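Local structure of pesticidal crystal protein Cry2Aa (Bacillus thuringiensis serovar kurstaki, 1I5P) at residues R72-F82 and Q121-D132; F511-Q519 and V580-S588. The protein kills dipteran and lepidopteran larvae as an insecticidal delta-endotoxin, binding to midgut epithelial cells and promoting their colloidosmotic lysis. All coordinates share one frame; numbering follows the deposited sequence.

Contact 1 of 2, residues R72-F82 and Q121-D132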
loop_
_atom_site.group_PDB
_atom_site.type_symbol
_atom_site.label_atom_id
_atom_site.label_comp_id
_atom_site.label_asym_id
_atom_site.label_seq_id
_atom_site.Cartn_x
_atom_site.Cartn_y
_atom_site.Cartn_z
ATOM N N ARG A 72 10.381 -21.751 4.812
ATOM C CA ARG A 72 11.333 -21.670 3.717
ATOM C C ARG A 72 10.746 -20.903 2.539
ATOM O O ARG A 72 9.715 -21.285 1.975
ATOM C CB ARG A 72 11.745 -23.077 3.282
ATOM C CG ARG A 72 12.949 -23.120 2.369
ATOM C CD ARG A 72 13.263 -24.551 1.950
ATOM N NE ARG A 72 14.370 -24.607 0.996
ATOM C CZ ARG A 72 14.778 -25.716 0.387
ATOM N NH1 ARG A 72 14.173 -26.873 0.628
ATOM N NH2 ARG A 72 15.793 -25.668 -0.462
ATOM N N ILE A 73 11.420 -19.822 2.169
ATOM C CA ILE A 73 10.963 -18.966 1.085
ATOM C C ILE A 73 11.722 -19.106 -0.232
ATOM O O ILE A 73 11.114 -19.232 -1.292
ATOM C CB ILE A 73 11.048 -17.472 1.499
ATOM C CG1 ILE A 73 10.129 -17.189 2.687
ATOM C CG2 ILE A 73 10.669 -16.582 0.321
ATOM C CD1 ILE A 73 10.312 -15.788 3.280
ATOM N N LEU A 74 13.050 -19.078 -0.153
ATOM C CA LEU A 74 13.899 -19.108 -1.342
ATOM C C LEU A 74 13.586 -20.097 -2.461
ATOM O O LEU A 74 13.610 -19.724 -3.632
ATOM C CB LEU A 74 15.370 -19.254 -0.942
ATOM C CG LEU A 74 16.339 -18.780 -2.039
ATOM C CD1 LEU A 74 16.154 -17.274 -2.250
ATOM C CD2 LEU A 74 17.779 -19.096 -1.664
ATOM N N SER A 75 13.293 -21.348 -2.124
ATOM C CA SER A 75 13.009 -22.330 -3.169
ATOM C C SER A 75 11.772 -21.993 -3.999
ATOM O O SER A 75 11.821 -22.024 -5.226
ATOM C CB SER A 75 12.857 -23.727 -2.572
ATOM O OG SER A 75 12.684 -24.670 -3.611
ATOM N N GLU A 76 10.665 -21.674 -3.339
ATOM C CA GLU A 76 9.453 -21.340 -4.069
ATOM C C GLU A 76 9.579 -19.970 -4.721
ATOM O O GLU A 76 9.079 -19.756 -5.822
ATOM C CB GLU A 76 8.241 -21.399 -3.134
ATOM C CG GLU A 76 7.879 -22.826 -2.734
ATOM C CD GLU A 76 6.849 -22.902 -1.620
ATOM O OE1 GLU A 76 6.572 -24.022 -1.143
ATOM O OE2 GLU A 76 6.318 -21.848 -1.221
ATOM N N LEU A 77 10.261 -19.046 -4.055
ATOM C CA LEU A 77 10.442 -17.717 -4.622
ATOM C C LEU A 77 11.134 -17.830 -5.976
ATOM O O LEU A 77 10.706 -17.223 -6.959
ATOM C CB LEU A 77 11.284 -16.842 -3.698
ATOM C CG LEU A 77 11.710 -15.505 -4.313
ATOM C CD1 LEU A 77 10.482 -14.696 -4.723
ATOM C CD2 LEU A 77 12.553 -14.739 -3.309
ATOM N N TRP A 78 12.211 -18.612 -6.008
ATOM C CA TRP A 78 12.989 -18.837 -7.224
ATOM C C TRP A 78 12.079 -19.339 -8.340
ATOM O O TRP A 78 12.209 -18.929 -9.497
ATOM C CB TRP A 78 14.087 -19.876 -6.956
ATOM C CG TRP A 78 14.954 -20.197 -8.139
ATOM C CD1 TRP A 78 16.116 -19.576 -8.498
ATOM C CD2 TRP A 78 14.731 -21.221 -9.118
ATOM N NE1 TRP A 78 16.634 -20.151 -9.632
ATOM C CE2 TRP A 78 15.803 -21.163 -10.035
ATOM C CE3 TRP A 78 13.730 -22.184 -9.308
ATOM C CZ2 TRP A 78 15.904 -22.031 -11.127
ATOM C CZ3 TRP A 78 13.830 -23.048 -10.394
ATOM C CH2 TRP A 78 14.912 -22.963 -11.290
ATOM N N GLY A 79 11.151 -20.222 -7.979
ATOM C CA GLY A 79 10.230 -20.791 -8.954
ATOM C C GLY A 79 9.229 -19.807 -9.530
ATOM O O GLY A 79 8.627 -20.069 -10.568
ATOM N N ILE A 80 9.042 -18.680 -8.855
ATOM C CA ILE A 80 8.110 -17.658 -9.315
ATOM C C ILE A 80 8.812 -16.589 -10.151
ATOM O O ILE A 80 8.377 -16.262 -11.263
ATOM C CB ILE A 80 7.431 -16.953 -8.122
ATOM C CG1 ILE A 80 6.530 -17.942 -7.373
ATOM C CG2 ILE A 80 6.634 -15.744 -8.614
ATOM C CD1 ILE A 80 5.967 -17.395 -6.068
ATOM N N ILE A 81 9.900 -16.049 -9.604
ATOM C CA ILE A 81 10.652 -14.991 -10.272
ATOM C C ILE A 81 11.547 -15.510 -11.405
ATOM O O ILE A 81 11.904 -14.761 -12.310
ATOM C CB ILE A 81 11.488 -14.189 -9.240
ATOM C CG1 ILE A 81 11.943 -12.865 -9.852
ATOM C CG2 ILE A 81 12.684 -15.009 -8.780
ATOM C CD1 ILE A 81 10.797 -11.995 -10.343
ATOM N N PHE A 82 11.898 -16.791 -11.348
ATOM C CA PHE A 82 12.709 -17.438 -12.384
ATOM C C PHE A 82 11.977 -18.717 -12.790
ATOM O O PHE A 82 12.444 -19.822 -12.520
ATOM C CB PHE A 82 14.101 -17.811 -11.855
ATOM C CG PHE A 82 15.010 -16.634 -11.617
ATOM C CD1 PHE A 82 15.504 -16.374 -10.343
ATOM C CD2 PHE A 82 15.397 -15.804 -12.667
ATOM C CE1 PHE A 82 16.372 -15.309 -10.113
ATOM C CE2 PHE A 82 16.266 -14.731 -12.447
ATOM C CZ PHE A 82 16.755 -14.484 -11.166
ATOM N N GLN A 121 20.127 -16.593 -10.889
ATOM C CA GLN A 121 19.224 -17.721 -11.089
ATOM C C GLN A 121 19.950 -19.048 -10.860
ATOM O O GLN A 121 19.458 -19.916 -10.146
ATOM C CB GLN A 121 18.649 -17.673 -12.511
ATOM C CG GLN A 121 17.804 -18.870 -12.919
ATOM C CD GLN A 121 18.633 -20.079 -13.308
ATOM O OE1 GLN A 121 19.554 -19.983 -14.119
ATOM N NE2 GLN A 121 18.307 -21.227 -12.730
ATOM N N ALA A 122 21.128 -19.193 -11.461
ATOM C CA ALA A 122 21.912 -20.420 -11.335
ATOM C C ALA A 122 22.387 -20.694 -9.912
ATOM O O ALA A 122 22.174 -21.779 -9.370
ATOM C CB ALA A 122 23.116 -20.366 -12.270
ATOM N N ASN A 123 23.048 -19.708 -9.321
ATOM C CA ASN A 123 23.571 -19.832 -7.972
ATOM C C ASN A 123 22.487 -20.200 -6.964
ATOM O O ASN A 123 22.696 -21.051 -6.103
ATOM C CB ASN A 123 24.236 -18.520 -7.562
ATOM C CG ASN A 123 25.465 -18.208 -8.393
ATOM O OD1 ASN A 123 25.995 -17.100 -8.337
ATOM N ND2 ASN A 123 25.932 -19.191 -9.164
ATOM N N ILE A 124 21.334 -19.550 -7.070
ATOM C CA ILE A 124 20.227 -19.817 -6.161
ATOM C C ILE A 124 19.670 -21.223 -6.352
ATOM O O ILE A 124 19.330 -21.894 -5.376
ATOM C CB ILE A 124 19.078 -18.807 -6.356
ATOM C CG1 ILE A 124 19.544 -17.407 -5.930
ATOM C CG2 ILE A 124 17.862 -19.246 -5.558
ATOM C CD1 ILE A 124 18.528 -16.308 -6.190
ATOM N N ARG A 125 19.563 -21.663 -7.603
ATOM C CA ARG A 125 19.054 -23.000 -7.875
ATOM C C ARG A 125 20.035 -24.015 -7.297
ATOM O O ARG A 125 19.632 -25.014 -6.703
ATOM C CB ARG A 125 18.906 -23.237 -9.380
ATOM C CG ARG A 125 18.486 -24.670 -9.739
ATOM C CD ARG A 125 18.594 -24.907 -11.235
ATOM N NE ARG A 125 19.838 -24.349 -11.752
ATOM C CZ ARG A 125 21.054 -24.828 -11.501
ATOM N NH1 ARG A 125 21.223 -25.907 -10.740
ATOM N NH2 ARG A 125 22.111 -24.201 -11.993
ATOM N N GLU A 126 21.325 -23.745 -7.476
ATOM C CA GLU A 126 22.378 -24.623 -6.974
ATOM C C GLU A 126 22.289 -24.767 -5.459
ATOM O O GLU A 126 22.407 -25.875 -4.927
ATOM C CB GLU A 126 23.754 -24.075 -7.372
ATOM C CG GLU A 126 24.071 -24.246 -8.854
ATOM C CD GLU A 126 25.194 -23.337 -9.342
ATOM O OE1 GLU A 126 25.651 -22.471 -8.564
ATOM O OE2 GLU A 126 25.610 -23.482 -10.512
ATOM N N PHE A 127 22.080 -23.649 -4.768
ATOM C CA PHE A 127 21.970 -23.667 -3.315
ATOM C C PHE A 127 20.789 -24.512 -2.854
ATOM O O PHE A 127 20.948 -25.408 -2.024
ATOM C CB PHE A 127 21.801 -22.256 -2.751
ATOM C CG PHE A 127 21.462 -22.239 -1.283
ATOM C CD1 PHE A 127 22.434 -22.523 -0.330
ATOM C CD2 PHE A 127 20.152 -22.016 -0.860
ATOM C CE1 PHE A 127 22.113 -22.590 1.027
ATOM C CE2 PHE A 127 19.820 -22.082 0.496
ATOM C CZ PHE A 127 20.805 -22.371 1.440
ATOM N N ASN A 128 19.605 -24.226 -3.385
ATOM C CA ASN A 128 18.415 -24.972 -2.997
ATOM C C ASN A 128 18.511 -26.463 -3.319
ATOM O O ASN A 128 18.037 -27.290 -2.545
ATOM C CB ASN A 128 17.171 -24.359 -3.645
ATOM C CG ASN A 128 16.817 -23.003 -3.056
ATOM O OD1 ASN A 128 16.878 -22.809 -1.843
ATOM N ND2 ASN A 128 16.431 -22.063 -3.914
ATOM N N GLN A 129 19.135 -26.802 -4.445
ATOM C CA GLN A 129 19.299 -28.202 -4.822
ATOM C C GLN A 129 20.253 -28.893 -3.852
ATOM O O GLN A 129 20.047 -30.046 -3.476
ATOM C CB GLN A 129 19.824 -28.320 -6.259
ATOM C CG GLN A 129 18.721 -28.248 -7.307
ATOM C CD GLN A 129 19.241 -28.116 -8.729
ATOM O OE1 GLN A 129 20.428 -27.868 -8.954
ATOM N NE2 GLN A 129 18.343 -28.260 -9.700
ATOM N N GLN A 130 21.297 -28.177 -3.449
ATOM C CA GLN A 130 22.275 -28.710 -2.514
ATOM C C GLN A 130 21.611 -28.985 -1.169
ATOM O O GLN A 130 21.881 -29.999 -0.525
ATOM C CB GLN A 130 23.433 -27.723 -2.347
ATOM C CG GLN A 130 24.523 -27.884 -3.394
ATOM C CD GLN A 130 25.393 -26.649 -3.544
ATOM O OE1 GLN A 130 25.502 -25.835 -2.630
ATOM N NE2 GLN A 130 26.028 -26.513 -4.700
ATOM N N VAL A 131 20.738 -28.075 -0.750
ATOM C CA VAL A 131 20.024 -28.241 0.502
ATOM C C VAL A 131 19.164 -29.494 0.416
ATOM O O VAL A 131 19.241 -30.372 1.277
ATOM C CB VAL A 131 19.107 -27.026 0.800
ATOM C CG1 VAL A 131 18.107 -27.377 1.897
ATOM C CG2 VAL A 131 19.945 -25.838 1.224
ATOM N N ASP A 132 18.344 -29.571 -0.628
ATOM C CA ASP A 132 17.451 -30.707 -0.828
ATOM C C ASP A 132 18.214 -32.021 -0.957
ATOM O O ASP A 132 17.871 -33.016 -0.315
ATOM C CB ASP A 132 16.592 -30.496 -2.080
ATOM C CG ASP A 132 15.689 -29.281 -1.975
ATOM O OD1 ASP A 132 15.514 -28.766 -0.852
ATOM O OD2 ASP A 132 15.149 -28.846 -3.015
HETATM O O HOH W 1 15.926 -21.996 0.921
#

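Contact 2 of 2, residues F511-Q519 and V580-S588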
loop_
_atom_site.group_PDB
_atom_site.type_symbol
_atom_site.label_atom_id
_atom_site.label_comp_id
_atom_site.label_asym_id
_atom_site.label_seq_id
_atom_site.Cartn_x
_atom_site.Cartn_y
_atom_site.Cartn_z
ATOM N N PHE A 511 -1.028 14.325 12.284
ATOM C CA PHE A 511 -0.927 14.217 10.833
ATOM C C PHE A 511 -0.529 12.842 10.320
ATOM O O PHE A 511 0.139 12.073 11.003
ATOM C CB PHE A 511 0.090 15.238 10.301
ATOM C CG PHE A 511 -0.181 16.650 10.731
ATOM C CD1 PHE A 511 0.129 17.068 12.022
ATOM C CD2 PHE A 511 -0.777 17.553 9.857
ATOM C CE1 PHE A 511 -0.148 18.367 12.438
ATOM C CE2 PHE A 511 -1.062 18.857 10.262
ATOM C CZ PHE A 511 -0.747 19.264 11.559
ATOM N N ILE A 512 -0.950 12.547 9.097
ATOM C CA ILE A 512 -0.590 11.293 8.461
ATOM C C ILE A 512 0.746 11.599 7.800
ATOM O O ILE A 512 0.876 12.603 7.108
ATOM C CB ILE A 512 -1.638 10.881 7.408
ATOM C CG1 ILE A 512 -2.975 10.618 8.107
ATOM C CG2 ILE A 512 -1.171 9.642 6.653
ATOM C CD1 ILE A 512 -4.107 10.247 7.175
ATOM N N SER A 513 1.740 10.751 8.045
ATOM C CA SER A 513 3.075 10.950 7.500
ATOM C C SER A 513 3.508 9.799 6.590
ATOM O O SER A 513 3.600 8.648 7.013
ATOM C CB SER A 513 4.076 11.116 8.649
ATOM O OG SER A 513 5.398 11.293 8.171
ATOM N N GLU A 514 3.776 10.137 5.337
ATOM C CA GLU A 514 4.199 9.181 4.320
ATOM C C GLU A 514 5.342 8.253 4.756
ATOM O O GLU A 514 6.298 8.689 5.403
ATOM C CB GLU A 514 4.600 9.962 3.060
ATOM C CG GLU A 514 5.409 9.180 2.046
ATOM C CD GLU A 514 5.562 9.917 0.725
ATOM O OE1 GLU A 514 6.172 11.008 0.714
ATOM O OE2 GLU A 514 5.077 9.399 -0.303
ATOM N N LYS A 515 5.218 6.970 4.408
ATOM C CA LYS A 515 6.241 5.965 4.710
ATOM C C LYS A 515 6.446 5.072 3.489
ATOM O O LYS A 515 5.525 4.870 2.703
ATOM C CB LYS A 515 5.831 5.113 5.916
ATOM C CG LYS A 515 5.809 5.884 7.225
ATOM C CD LYS A 515 7.194 6.421 7.549
ATOM C CE LYS A 515 7.150 7.398 8.714
ATOM N NZ LYS A 515 6.331 8.598 8.383
ATOM N N PHE A 516 7.649 4.533 3.328
ATOM C CA PHE A 516 7.938 3.687 2.175
ATOM C C PHE A 516 8.082 2.207 2.506
ATOM O O PHE A 516 7.860 1.358 1.646
ATOM C CB PHE A 516 9.198 4.190 1.461
ATOM C CG PHE A 516 9.147 5.651 1.113
ATOM C CD1 PHE A 516 9.822 6.587 1.890
ATOM C CD2 PHE A 516 8.391 6.097 0.035
ATOM C CE1 PHE A 516 9.744 7.950 1.603
ATOM C CE2 PHE A 516 8.304 7.461 -0.262
ATOM C CZ PHE A 516 8.983 8.387 0.525
ATOM N N GLY A 517 8.453 1.898 3.745
ATOM C CA GLY A 517 8.600 0.505 4.136
ATOM C C GLY A 517 7.868 0.204 5.429
ATOM O O GLY A 517 8.365 -0.545 6.269
ATOM N N ASN A 518 6.677 0.777 5.585
ATOM C CA ASN A 518 5.887 0.607 6.801
ATOM C C ASN A 518 4.478 0.049 6.566
ATOM O O ASN A 518 3.610 0.163 7.436
ATOM C CB ASN A 518 5.787 1.963 7.509
ATOM C CG ASN A 518 5.110 1.879 8.862
ATOM O OD1 ASN A 518 5.559 1.156 9.750
ATOM N ND2 ASN A 518 4.021 2.627 9.028
ATOM N N GLN A 519 4.253 -0.561 5.405
ATOM C CA GLN A 519 2.937 -1.111 5.061
ATOM C C GLN A 519 1.864 -0.034 5.202
ATOM O O GLN A 519 0.759 -0.292 5.671
ATOM C CB GLN A 519 2.588 -2.304 5.956
ATOM C CG GLN A 519 3.542 -3.490 5.846
ATOM C CD GLN A 519 3.453 -4.222 4.513
ATOM O OE1 GLN A 519 4.167 -5.200 4.288
ATOM N NE2 GLN A 519 2.576 -3.757 3.628
ATOM N N VAL A 580 16.503 1.379 9.914
ATOM C CA VAL A 580 15.814 1.855 8.720
ATOM C C VAL A 580 15.332 3.295 8.869
ATOM O O VAL A 580 14.583 3.611 9.797
ATOM C CB VAL A 580 14.581 0.979 8.398
ATOM C CG1 VAL A 580 13.835 1.551 7.199
ATOM C CG2 VAL A 580 15.011 -0.452 8.135
ATOM N N ASN A 581 15.755 4.165 7.957
ATOM C CA ASN A 581 15.323 5.561 7.996
ATOM C C ASN A 581 14.248 5.720 6.932
ATOM O O ASN A 581 14.537 5.767 5.727
ATOM C CB ASN A 581 16.485 6.515 7.707
ATOM C CG ASN A 581 16.212 7.926 8.205
ATOM O OD1 ASN A 581 15.218 8.553 7.824
ATOM N ND2 ASN A 581 17.089 8.432 9.067
ATOM N N ASP A 582 13.006 5.806 7.398
ATOM C CA ASP A 582 11.841 5.920 6.530
ATOM C C ASP A 582 11.271 7.331 6.590
ATOM O O ASP A 582 10.548 7.673 7.522
ATOM C CB ASP A 582 10.772 4.926 6.993
ATOM C CG ASP A 582 9.821 4.524 5.888
ATOM O OD1 ASP A 582 9.661 5.301 4.923
ATOM O OD2 ASP A 582 9.223 3.427 5.993
ATOM N N ASN A 583 11.589 8.142 5.590
ATOM C CA ASN A 583 11.103 9.517 5.534
ATOM C C ASN A 583 11.340 10.264 6.853
ATOM O O ASN A 583 10.487 11.021 7.315
ATOM C CB ASN A 583 9.611 9.518 5.183
ATOM C CG ASN A 583 9.080 10.903 4.883
ATOM O OD1 ASN A 583 9.776 11.732 4.305
ATOM N ND2 ASN A 583 7.833 11.156 5.265
ATOM N N GLY A 584 12.502 10.039 7.460
ATOM C CA GLY A 584 12.821 10.708 8.711
ATOM C C GLY A 584 12.564 9.876 9.957
ATOM O O GLY A 584 13.173 10.107 11.001
ATOM N N ALA A 585 11.665 8.902 9.858
ATOM C CA ALA A 585 11.353 8.054 11.002
ATOM C C ALA A 585 12.344 6.898 11.126
ATOM O O ALA A 585 12.799 6.350 10.126
ATOM C CB ALA A 585 9.927 7.513 10.881
ATOM N N ARG A 586 12.691 6.549 12.358
ATOM C CA ARG A 586 13.602 5.439 12.624
ATOM C C ARG A 586 12.850 4.517 13.565
ATOM O O ARG A 586 12.926 4.651 14.789
ATOM C CB ARG A 586 14.887 5.935 13.285
ATOM C CG ARG A 586 15.779 6.722 12.352
ATOM C CD ARG A 586 16.913 7.361 13.117
ATOM N NE ARG A 586 17.100 8.739 12.694
ATOM C CZ ARG A 586 17.714 9.663 13.419
ATOM N NH1 ARG A 586 18.206 9.356 14.614
ATOM N NH2 ARG A 586 17.826 10.899 12.954
ATOM N N PHE A 587 12.121 3.577 12.980
ATOM C CA PHE A 587 11.300 2.674 13.760
ATOM C C PHE A 587 12.024 1.708 14.677
ATOM O O PHE A 587 13.200 1.382 14.499
ATOM C CB PHE A 587 10.342 1.903 12.831
ATOM C CG PHE A 587 10.865 0.564 12.366
ATOM C CD1 PHE A 587 10.817 -0.553 13.200
ATOM C CD2 PHE A 587 11.378 0.413 11.081
ATOM C CE1 PHE A 587 11.269 -1.796 12.760
ATOM C CE2 PHE A 587 11.835 -0.829 10.631
ATOM C CZ PHE A 587 11.779 -1.934 11.472
ATOM N N SER A 588 11.276 1.267 15.678
ATOM C CA SER A 588 11.725 0.290 16.645
ATOM C C SER A 588 10.442 -0.392 17.081
ATOM O O SER A 588 9.405 0.262 17.202
ATOM C CB SER A 588 12.389 0.957 17.844
ATOM O OG SER A 588 12.870 -0.032 18.736
HETATM O O HOH W 2 8.222 10.682 8.923
#

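Contact 1 of 2, residues R72-F82 and Q121-D132
Arg72 and Asp132 form the salt bridge that closes one end of this helix pair, an example of how a short helix is fastened to a long one: a polar grip just ahead of the short helix, then apolar packing and an indole N-H bond further along it. The guanidinium meets the carboxylate end-on, with two nitrogens converging on one oxygen: Arg72 NH1 lies 2.8 Å from Asp132 OD1 on its syn lone pair, and Arg72 NH2 lies 3.1 Å from the same OD1 but above the carboxylate plane. An extended chain from CG to NE, after a chi1 of -167°, carries the group that far. A water accepts from Arg72 NE and donates to Asn128 OD1, tying the third guanidinium nitrogen to the same helix.

The second polar anchor is the indole of Trp78, whose NE1 gives a hydrogen bond of 2.9 Å to the backbone O of Gln121. That carbonyl also accepts from Arg125 N, so the tryptophan shares an acceptor already used within the helix.

Apolar contacts surround the indole and continue to Leu74. Ile124 CG2 approaches Trp78 CD1 to 3.4 Å and also touches Leu74 CG, while Arg125 CB lies over one face of the indole. At the far end Gln121 CB sits over the centre of the Phe82 ring, a CH-pi contact 3.7 Å from the centroid.

The axis of helix 74-81 and that of the 121-132 part of helix 107-135 approach to 10.0 Å, with 144° between their directions, within the helical N-terminal domain. Helix 170-193 packs beside both through Asp190 and Met183, and helix 145-160 packs against Phe127.

Contact 2 of 2, residues F511-Q519 and V580-S588
A type I' beta turn, Asp582 to Ala585, forms a tight hairpin in the C-terminal, lectin-like beta sandwich and shows how a carboxylate can organise a neighbouring loop. The loop lies just beyond strand 510-513, and Asp582 receives two consecutive backbone N-H groups from it. Phe516 N reaches Asp582 OD1 at 2.7 Å, nearly straight at 167° and on the syn lone pair; Gly517 N reaches Asp582 OD2 at 2.8 Å, on the syn side but tilted from the carboxylate plane. One bond to each oxygen fixes the rotation of the group, which a chi1 of -155° directs at the loop.

Lys515 passes slantwise over Asp582, its chain bent at chi2 and chi4. Its CD lies against the carboxylate carbon and the backbone O of Asp582, and CE packs 3.5 Å from Ala585 CB. Its ammonium turns back to the loop and to Ser522 OG, while a water joins Lys515 NZ to Asn583 O. NZ is 5.8 Å from Asp582 OD1, so any mutual stabilisation of these opposite charges would act through space.

Helix 202-232 of the N-terminal domain borders the site, its Gln228 touching both Phe516 and Asn583, which places the turn at the domain interface. Asn583 ND2 donates to Glu514 O at 2.9 Å, and Lys515 NZ bonds the same oxygen from the opposite face of the carbonyl plane.

The two contacts illustrate how chemistry follows the elements being joined. Contact 1 unites two helices of the N-terminal domain and is only partly buried, well away from the centre of the chain; contact 2 is buried nearer that centre, between a loop and a hairpin of the C-terminal domain. In 72-82 with 121-132, side chains do most of the work, with charge pairing and apolar packing side by side. In 511-519 with 580-588, side-chain groups chiefly satisfy backbone donors and acceptors of irregular chain. They share no element and do not touch: their centres are 32 Å apart and their nearest atoms about 12 Å.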